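Local coordinates for translation initiation factor eIF2b-like protein (Chaetomium thermophilum, PDB 4ZEM) that forms the beta subunit of eIF2B, the complex thought to act as guanine nucleotide exchange factor during translation initiation, at residues A[194-199]-A[220-225]; A[268-273]-A[299-304]. All blocks are in the same frame, centred on the assembly; numbering follows the deposited sequence.

Contact 1. Residues A[194-199]-A[220-225]; sequences YVLAYQ and ILASLN
Backbone hydrogen bonds tie the strand at Val195 and Ala197 to Ile220 and Ala222 in parallel register. Ile220 N donates to Val195 O (2.7 Å). Ala197 bonds through its N to Ile220 and through its O to Ala222, the two residues flanking its register partner Leu221, as in parallel strands. In the second of these, Ala197 O accepts a weak bond from Ala222 N (3.3 Å). Gln199 N closes the series on Ala222 O (3.1 Å).

Apolar packing lies mainly on the face bearing Leu196, Tyr198, Ile220 and Ala222. Leu196 is turned with CG anti to its backbone N (chi1 -180°), which carries CD2 over to touch both Ile220 CG2 (3.6 Å) and Ala222 CB (3.7 Å). Beta-branched Ile220 uses both arms: CG2 meets the leucine, while CD1 reaches back to Tyr194 CD1. Small Ala222 suits a spot where Leu258 of helix 258-261 also presses in. The two strands are joined through helix 202-214, a beta-alpha-beta crossover of the Rossmann-like domain. On the reverse face, Ala197 CB meets Leu221 CD2 more loosely, at 4.1 Å.

The ring of Tyr198, the last residue of its strand, packs on the loop after strand 218-222. It runs edge-on into Leu224, whose CG lies in the ring plane 3.8 Å from Tyr198 CE1, and Gln199 CG lies above one face of the ring, offset toward its rim. The phenol oxygen is satisfied by a hydrogen bond with Ser285 O. A valine in place of Tyr198 would probably leave Leu224 without its edge contact and the Ser285 carbonyl without this partner.

Among polar side chains, Gln199 extends from the loop to bring NE2 2.9 Å from Ser223 OG, and that hydroxyl donates to Asn225 O from above the carbonyl plane.

Contact 2. Residues A[268-273]-A[299-304]; sequences VIFGAK and KPVIAL
Phe270 turns the edge of its ring to Val301: CG1 lies near the ring plane, 3.7 Å from Phe270 CE1 and about as far from CD1. The valine rotamer, with CG1 anti to its backbone N (chi1 175°), aims that methyl at the rim. The flat ring and compact valine suit this face because helix 287-296 lies close over it, meeting Val268, Phe270 and Val301 with alanines.

On the opposite face, Ile269 and Leu304 approach at a slant, Ile269 CG2 touching Leu304 CD1 at 3.7 Å, while Ile269 CG1 stands farther off, 4.2 Å from Ile302 CB. The branched side chains of Ile269 and Leu304 both pack on Phe207 of helix 202-214.

Between the two faces five backbone bonds join the segments. Val268 N donates to Pro300 O, which proline can accept though it has no N-H to give, and Phe270 N donates to Ile302 O. Ile302 N (2.8 Å to Val268 O) and Leu304 N (2.8 Å to Phe270 O) point the other way, and Ala272 N ends the row on Leu304 O (3.1 Å). Hydrophobic parallel strands covered by helices on both faces are typical of the central sheet of a Rossmann-like alpha/beta domain.

In the fold
Both contacts are parallel strand pairs in one mixed sheet, and adjacent strands 194-198 and 267-271 connect them: Leu196 O probably accepts a hydrogen bond from Ile269 N, Val195 packs on Ile269, and Tyr198 on Phe270. Helix 202-214, which links the two strands of contact 1, also covers Ile269 and Leu304 of contact 2. Contact 2 is the buried one, its centre about 15 Å from that of the chain, and its touching side chains are all hydrocarbon. Contact 1, at about 22 Å, has a largely buried strand portion but runs into partly exposed loops, where a tyrosine hydroxyl, a glutamine and a serine join the aliphatic residues.

Contact 1. Residues A[194-199]-A[220-225]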
ATOM      1  N   TYR A 194       6.791  16.928 -20.977  1.00 42.76           N
ATOM      2  CA  TYR A 194       6.301  15.761 -21.691  1.00 36.05           C
ATOM      3  C   TYR A 194       6.469  14.577 -20.754  1.00 41.91           C
ATOM      4  O   TYR A 194       7.591  14.126 -20.503  1.00 43.38           O
ATOM      5  CB  TYR A 194       7.073  15.569 -22.989  1.00 34.33           C
ATOM      6  CG  TYR A 194       6.367  16.142 -24.187  1.00 45.48           C
ATOM      7  CD1 TYR A 194       6.067  15.351 -25.293  1.00 38.94           C
ATOM      8  CD2 TYR A 194       6.047  17.494 -24.237  1.00 40.50           C
ATOM      9  CE1 TYR A 194       5.440  15.893 -26.406  1.00 40.89           C
ATOM     10  CE2 TYR A 194       5.398  18.040 -25.333  1.00 43.70           C
ATOM     11  CZ  TYR A 194       5.103  17.240 -26.414  1.00 45.14           C
ATOM     12  OH  TYR A 194       4.475  17.800 -27.499  1.00 44.58           O
ATOM     13  N   VAL A 195       5.348  14.084 -20.238  1.00 31.96           N
ATOM     14  CA  VAL A 195       5.373  13.061 -19.200  1.00 31.86           C
ATOM     15  C   VAL A 195       4.897  11.728 -19.741  1.00 37.76           C
ATOM     16  O   VAL A 195       3.752  11.587 -20.175  1.00 40.57           O
ATOM     17  CB  VAL A 195       4.482  13.468 -17.998  1.00 35.47           C
ATOM     18  CG1 VAL A 195       4.438  12.365 -16.955  1.00 38.41           C
ATOM     19  CG2 VAL A 195       4.974  14.771 -17.390  1.00 32.61           C
ATOM     20  N   LEU A 196       5.768  10.732 -19.664  1.00 38.88           N
ATOM     21  CA  LEU A 196       5.439   9.410 -20.158  1.00 37.19           C
ATOM     22  C   LEU A 196       4.879   8.594 -18.993  1.00 36.61           C
ATOM     23  O   LEU A 196       5.568   8.343 -18.006  1.00 39.24           O
ATOM     24  CB  LEU A 196       6.679   8.760 -20.794  1.00 45.45           C
ATOM     25  CG  LEU A 196       6.674   7.356 -21.422  1.00 50.52           C
ATOM     26  CD1 LEU A 196       6.713   6.235 -20.401  1.00 55.53           C
ATOM     27  CD2 LEU A 196       5.521   7.172 -22.401  1.00 46.43           C
ATOM     28  N   ALA A 197       3.614   8.208 -19.106  1.00 38.56           N
ATOM     29  CA  ALA A 197       2.971   7.403 -18.073  1.00 34.38           C
ATOM     30  C   ALA A 197       2.773   5.994 -18.587  1.00 39.59           C
ATOM     31  O   ALA A 197       1.975   5.764 -19.499  1.00 40.50           O
ATOM     32  CB  ALA A 197       1.636   8.009 -17.665  1.00 37.10           C
ATOM     33  N   TYR A 198       3.469   5.040 -17.980  1.00 48.82           N
ATOM     34  CA  TYR A 198       3.413   3.677 -18.479  1.00 50.97           C
ATOM     35  C   TYR A 198       2.337   2.929 -17.708  1.00 47.08           C
ATOM     36  O   TYR A 198       2.426   2.801 -16.488  1.00 55.03           O
ATOM     37  CB  TYR A 198       4.770   2.982 -18.345  1.00 39.60           C
ATOM     38  CG  TYR A 198       4.747   1.546 -18.802  1.00 41.58           C
ATOM     39  CD1 TYR A 198       5.065   1.227 -20.119  1.00 41.01           C
ATOM     40  CD2 TYR A 198       4.391   0.513 -17.941  1.00 40.05           C
ATOM     41  CE1 TYR A 198       5.035  -0.077 -20.570  1.00 48.18           C
ATOM     42  CE2 TYR A 198       4.360  -0.803 -18.385  1.00 49.25           C
ATOM     43  CZ  TYR A 198       4.683  -1.087 -19.704  1.00 53.54           C
ATOM     44  OH  TYR A 198       4.663  -2.382 -20.167  1.00 61.76           O
ATOM     45  N   GLN A 199       1.317   2.467 -18.434  1.00 49.36           N
ATOM     46  CA  GLN A 199       0.156   1.782 -17.850  1.00 52.04           C
ATOM     47  C   GLN A 199      -0.330   2.391 -16.536  1.00 43.84           C
ATOM     48  O   GLN A 199      -0.290   1.728 -15.505  1.00 52.45           O
ATOM     49  CB  GLN A 199       0.460   0.301 -17.625  1.00 49.66           C
ATOM     50  CG  GLN A 199       0.824  -0.465 -18.877  1.00 62.39           C
ATOM     51  CD  GLN A 199       0.447  -1.930 -18.769  1.00 72.59           C
ATOM     52  OE1 GLN A 199      -0.266  -2.328 -17.848  1.00 76.13           O
ATOM     53  NE2 GLN A 199       0.913  -2.736 -19.715  1.00 80.62           N
ATOM     54  N   ILE A 220       1.920  11.291 -22.173  1.00 32.31           N
ATOM     55  CA  ILE A 220       2.047  10.231 -23.159  1.00 38.46           C
ATOM     56  C   ILE A 220       1.708   8.897 -22.499  1.00 49.79           C
ATOM     57  O   ILE A 220       2.312   8.516 -21.491  1.00 43.17           O
ATOM     58  CB  ILE A 220       3.463  10.170 -23.765  1.00 47.39           C
ATOM     59  CG1 ILE A 220       3.840  11.504 -24.423  1.00 48.50           C
ATOM     60  CG2 ILE A 220       3.566   9.032 -24.768  1.00 51.05           C
ATOM     61  CD1 ILE A 220       4.555  12.470 -23.496  1.00 44.78           C
ATOM     62  N   LEU A 221       0.697   8.224 -23.031  1.00 43.79           N
ATOM     63  CA  LEU A 221       0.265   6.954 -22.474  1.00 46.25           C
ATOM     64  C   LEU A 221       0.813   5.807 -23.313  1.00 57.71           C
ATOM     65  O   LEU A 221       0.506   5.690 -24.501  1.00 64.86           O
ATOM     66  CB  LEU A 221      -1.260   6.897 -22.401  1.00 43.67           C
ATOM     67  CG  LEU A 221      -1.914   7.979 -21.537  1.00 48.66           C
ATOM     68  CD1 LEU A 221      -3.397   8.007 -21.782  1.00 54.40           C
ATOM     69  CD2 LEU A 221      -1.651   7.722 -20.069  1.00 40.72           C
ATOM     70  N   ALA A 222       1.655   4.985 -22.700  1.00 55.12           N
ATOM     71  CA  ALA A 222       2.271   3.869 -23.401  1.00 55.35           C
ATOM     72  C   ALA A 222       2.025   2.553 -22.680  1.00 55.30           C
ATOM     73  O   ALA A 222       2.098   2.482 -21.454  1.00 58.51           O
ATOM     74  CB  ALA A 222       3.762   4.105 -23.565  1.00 56.16           C
ATOM     75  N   SER A 223       1.709   1.515 -23.442  1.00 62.41           N
ATOM     76  CA  SER A 223       1.631   0.178 -22.878  1.00 66.78           C
ATOM     77  C   SER A 223       2.258  -0.790 -23.861  1.00 76.41           C
ATOM     78  O   SER A 223       1.982  -0.723 -25.058  1.00 95.34           O
ATOM     79  CB  SER A 223       0.181  -0.209 -22.590  1.00 67.55           C
ATOM     80  OG  SER A 223       0.092  -1.569 -22.204  1.00 80.95           O
ATOM     81  N   LEU A 224       3.096  -1.696 -23.374  1.00 81.59           N
ATOM     82  CA  LEU A 224       3.684  -2.678 -24.277  1.00102.06           C
ATOM     83  C   LEU A 224       2.692  -3.809 -24.537  1.00100.33           C
ATOM     84  O   LEU A 224       2.727  -4.451 -25.585  1.00105.31           O
ATOM     85  CB  LEU A 224       5.006  -3.212 -23.718  1.00103.45           C
ATOM     86  CG  LEU A 224       6.103  -2.143 -23.611  1.00 96.67           C
ATOM     87  CD1 LEU A 224       7.384  -2.710 -23.009  1.00 86.72           C
ATOM     88  CD2 LEU A 224       6.373  -1.498 -24.971  1.00 98.23           C
ATOM     89  N   ASN A 225       1.814  -4.036 -23.564  1.00 98.35           N
ATOM     90  CA  ASN A 225       0.689  -4.961 -23.685  1.00112.27           C
ATOM     91  C   ASN A 225      -0.504  -4.368 -24.444  1.00118.32           C
ATOM     92  O   ASN A 225      -1.263  -3.586 -23.871  1.00115.30           O
ATOM     93  CB  ASN A 225       0.243  -5.413 -22.291  1.00116.92           C
ATOM     94  CG  ASN A 225       1.413  -5.821 -21.406  1.00118.41           C
ATOM     95  OD1 ASN A 225       2.537  -5.993 -21.880  1.00120.27           O
ATOM     96  ND2 ASN A 225       1.152  -5.966 -20.111  1.00115.21           N
TER

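Contact 2. Residues A[268-273]-A[299-304]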
ATOM      1  N   VAL A 268       9.503   9.910 -16.856  1.00 46.12           N
ATOM      2  CA  VAL A 268       8.691   8.702 -16.880  1.00 43.00           C
ATOM      3  C   VAL A 268       8.146   8.425 -15.490  1.00 40.78           C
ATOM      4  O   VAL A 268       8.890   8.450 -14.508  1.00 36.97           O
ATOM      5  CB  VAL A 268       9.496   7.475 -17.356  1.00 44.71           C
ATOM      6  CG1 VAL A 268       8.612   6.243 -17.350  1.00 37.83           C
ATOM      7  CG2 VAL A 268      10.083   7.715 -18.750  1.00 46.17           C
ATOM      8  N   ILE A 269       6.850   8.145 -15.415  1.00 36.66           N
ATOM      9  CA  ILE A 269       6.172   7.908 -14.146  1.00 38.55           C
ATOM     10  C   ILE A 269       5.533   6.520 -14.117  1.00 47.76           C
ATOM     11  O   ILE A 269       4.860   6.126 -15.065  1.00 43.53           O
ATOM     12  CB  ILE A 269       5.112   8.996 -13.876  1.00 37.81           C
ATOM     13  CG1 ILE A 269       5.793  10.357 -13.732  1.00 50.12           C
ATOM     14  CG2 ILE A 269       4.329   8.692 -12.614  1.00 51.30           C
ATOM     15  CD1 ILE A 269       4.843  11.492 -13.430  1.00 69.63           C
ATOM     16  N   PHE A 270       5.743   5.792 -13.019  1.00 53.29           N
ATOM     17  CA  PHE A 270       5.134   4.475 -12.824  1.00 49.26           C
ATOM     18  C   PHE A 270       4.389   4.383 -11.507  1.00 41.68           C
ATOM     19  O   PHE A 270       4.769   5.002 -10.511  1.00 38.86           O
ATOM     20  CB  PHE A 270       6.187   3.353 -12.771  1.00 48.05           C
ATOM     21  CG  PHE A 270       7.012   3.192 -14.002  1.00 50.94           C
ATOM     22  CD1 PHE A 270       8.308   3.673 -14.042  1.00 52.78           C
ATOM     23  CD2 PHE A 270       6.527   2.495 -15.091  1.00 66.84           C
ATOM     24  CE1 PHE A 270       9.089   3.504 -15.163  1.00 61.65           C
ATOM     25  CE2 PHE A 270       7.308   2.318 -16.216  1.00 75.13           C
ATOM     26  CZ  PHE A 270       8.588   2.825 -16.254  1.00 71.34           C
ATOM     27  N   GLY A 271       3.340   3.573 -11.492  1.00 38.03           N
ATOM     28  CA  GLY A 271       2.736   3.207 -10.230  1.00 36.65           C
ATOM     29  C   GLY A 271       3.485   1.969  -9.765  1.00 39.80           C
ATOM     30  O   GLY A 271       3.738   1.055 -10.553  1.00 50.82           O
ATOM     31  N   ALA A 272       3.844   1.922  -8.493  1.00 36.55           N
ATOM     32  CA  ALA A 272       4.495   0.737  -7.965  1.00 48.79           C
ATOM     33  C   ALA A 272       3.459  -0.090  -7.224  1.00 46.92           C
ATOM     34  O   ALA A 272       2.689   0.451  -6.429  1.00 44.53           O
ATOM     35  CB  ALA A 272       5.643   1.106  -7.046  1.00 42.24           C
ATOM     36  N   LYS A 273       3.426  -1.390  -7.503  1.00 41.57           N
ATOM     37  CA  LYS A 273       2.592  -2.313  -6.739  1.00 42.86           C
ATOM     38  C   LYS A 273       3.203  -2.555  -5.359  1.00 45.51           C
ATOM     39  O   LYS A 273       2.489  -2.822  -4.396  1.00 49.49           O
ATOM     40  CB  LYS A 273       2.411  -3.645  -7.466  1.00 39.64           C
ATOM     41  CG  LYS A 273       1.611  -3.590  -8.751  1.00 49.44           C
ATOM     42  CD  LYS A 273       1.920  -4.813  -9.612  1.00 71.25           C
ATOM     43  CE  LYS A 273       0.969  -4.936 -10.790  1.00 70.63           C
ATOM     44  NZ  LYS A 273       0.804  -3.641 -11.493  1.00 75.62           N
ATOM     45  N   LYS A 299      16.453  10.221 -18.647  1.00 52.28           N
ATOM     46  CA  LYS A 299      15.108  10.631 -18.269  1.00 50.55           C
ATOM     47  C   LYS A 299      14.830  10.137 -16.858  1.00 53.01           C
ATOM     48  O   LYS A 299      14.924   8.936 -16.588  1.00 49.47           O
ATOM     49  CB  LYS A 299      14.069  10.066 -19.242  1.00 47.79           C
ATOM     50  CG  LYS A 299      14.354  10.362 -20.705  1.00 51.18           C
ATOM     51  CD  LYS A 299      14.553  11.845 -20.935  1.00 50.70           C
ATOM     52  CE  LYS A 299      14.775  12.146 -22.409  1.00 53.19           C
ATOM     53  NZ  LYS A 299      14.996  13.601 -22.630  1.00 55.56           N
ATOM     54  N   PRO A 300      14.464  11.058 -15.956  1.00 51.54           N
ATOM     55  CA  PRO A 300      14.164  10.698 -14.566  1.00 49.29           C
ATOM     56  C   PRO A 300      13.010   9.709 -14.466  1.00 49.92           C
ATOM     57  O   PRO A 300      11.958   9.893 -15.085  1.00 39.17           O
ATOM     58  CB  PRO A 300      13.786  12.040 -13.932  1.00 49.20           C
ATOM     59  CG  PRO A 300      14.502  13.047 -14.762  1.00 49.95           C
ATOM     60  CD  PRO A 300      14.407  12.514 -16.165  1.00 40.25           C
ATOM     61  N   VAL A 301      13.210   8.678 -13.656  1.00 45.12           N
ATOM     62  CA  VAL A 301      12.194   7.663 -13.452  1.00 46.51           C
ATOM     63  C   VAL A 301      11.585   7.884 -12.082  1.00 38.75           C
ATOM     64  O   VAL A 301      12.287   7.850 -11.072  1.00 40.28           O
ATOM     65  CB  VAL A 301      12.772   6.236 -13.552  1.00 48.25           C
ATOM     66  CG1 VAL A 301      11.710   5.217 -13.209  1.00 41.47           C
ATOM     67  CG2 VAL A 301      13.323   5.976 -14.942  1.00 45.78           C
ATOM     68  N   ILE A 302      10.282   8.143 -12.060  1.00 37.00           N
ATOM     69  CA  ILE A 302       9.582   8.443 -10.818  1.00 34.06           C
ATOM     70  C   ILE A 302       8.585   7.337 -10.511  1.00 42.56           C
ATOM     71  O   ILE A 302       7.732   6.994 -11.343  1.00 34.93           O
ATOM     72  CB  ILE A 302       8.823   9.806 -10.860  1.00 35.88           C
ATOM     73  CG1 ILE A 302       9.760  10.979 -11.158  1.00 35.42           C
ATOM     74  CG2 ILE A 302       8.121  10.075  -9.545  1.00 34.74           C
ATOM     75  CD1 ILE A 302       9.875  11.333 -12.620  1.00 39.69           C
ATOM     76  N   ALA A 303       8.680   6.794  -9.303  1.00 41.86           N
ATOM     77  CA  ALA A 303       7.755   5.760  -8.869  1.00 35.09           C
ATOM     78  C   ALA A 303       6.797   6.330  -7.841  1.00 38.78           C
ATOM     79  O   ALA A 303       7.217   6.879  -6.816  1.00 41.23           O
ATOM     80  CB  ALA A 303       8.509   4.580  -8.289  1.00 31.78           C
ATOM     81  N   LEU A 304       5.506   6.208  -8.127  1.00 31.81           N
ATOM     82  CA  LEU A 304       4.473   6.647  -7.198  1.00 32.39           C
ATOM     83  C   LEU A 304       4.151   5.491  -6.278  1.00 40.66           C
ATOM     84  O   LEU A 304       3.747   4.424  -6.742  1.00 57.22           O
ATOM     85  CB  LEU A 304       3.214   7.107  -7.933  1.00 27.42           C
ATOM     86  CG  LEU A 304       3.063   8.581  -8.304  1.00 35.90           C
ATOM     87  CD1 LEU A 304       4.329   9.147  -8.906  1.00 38.54           C
ATOM     88  CD2 LEU A 304       1.893   8.742  -9.246  1.00 31.80           C
TER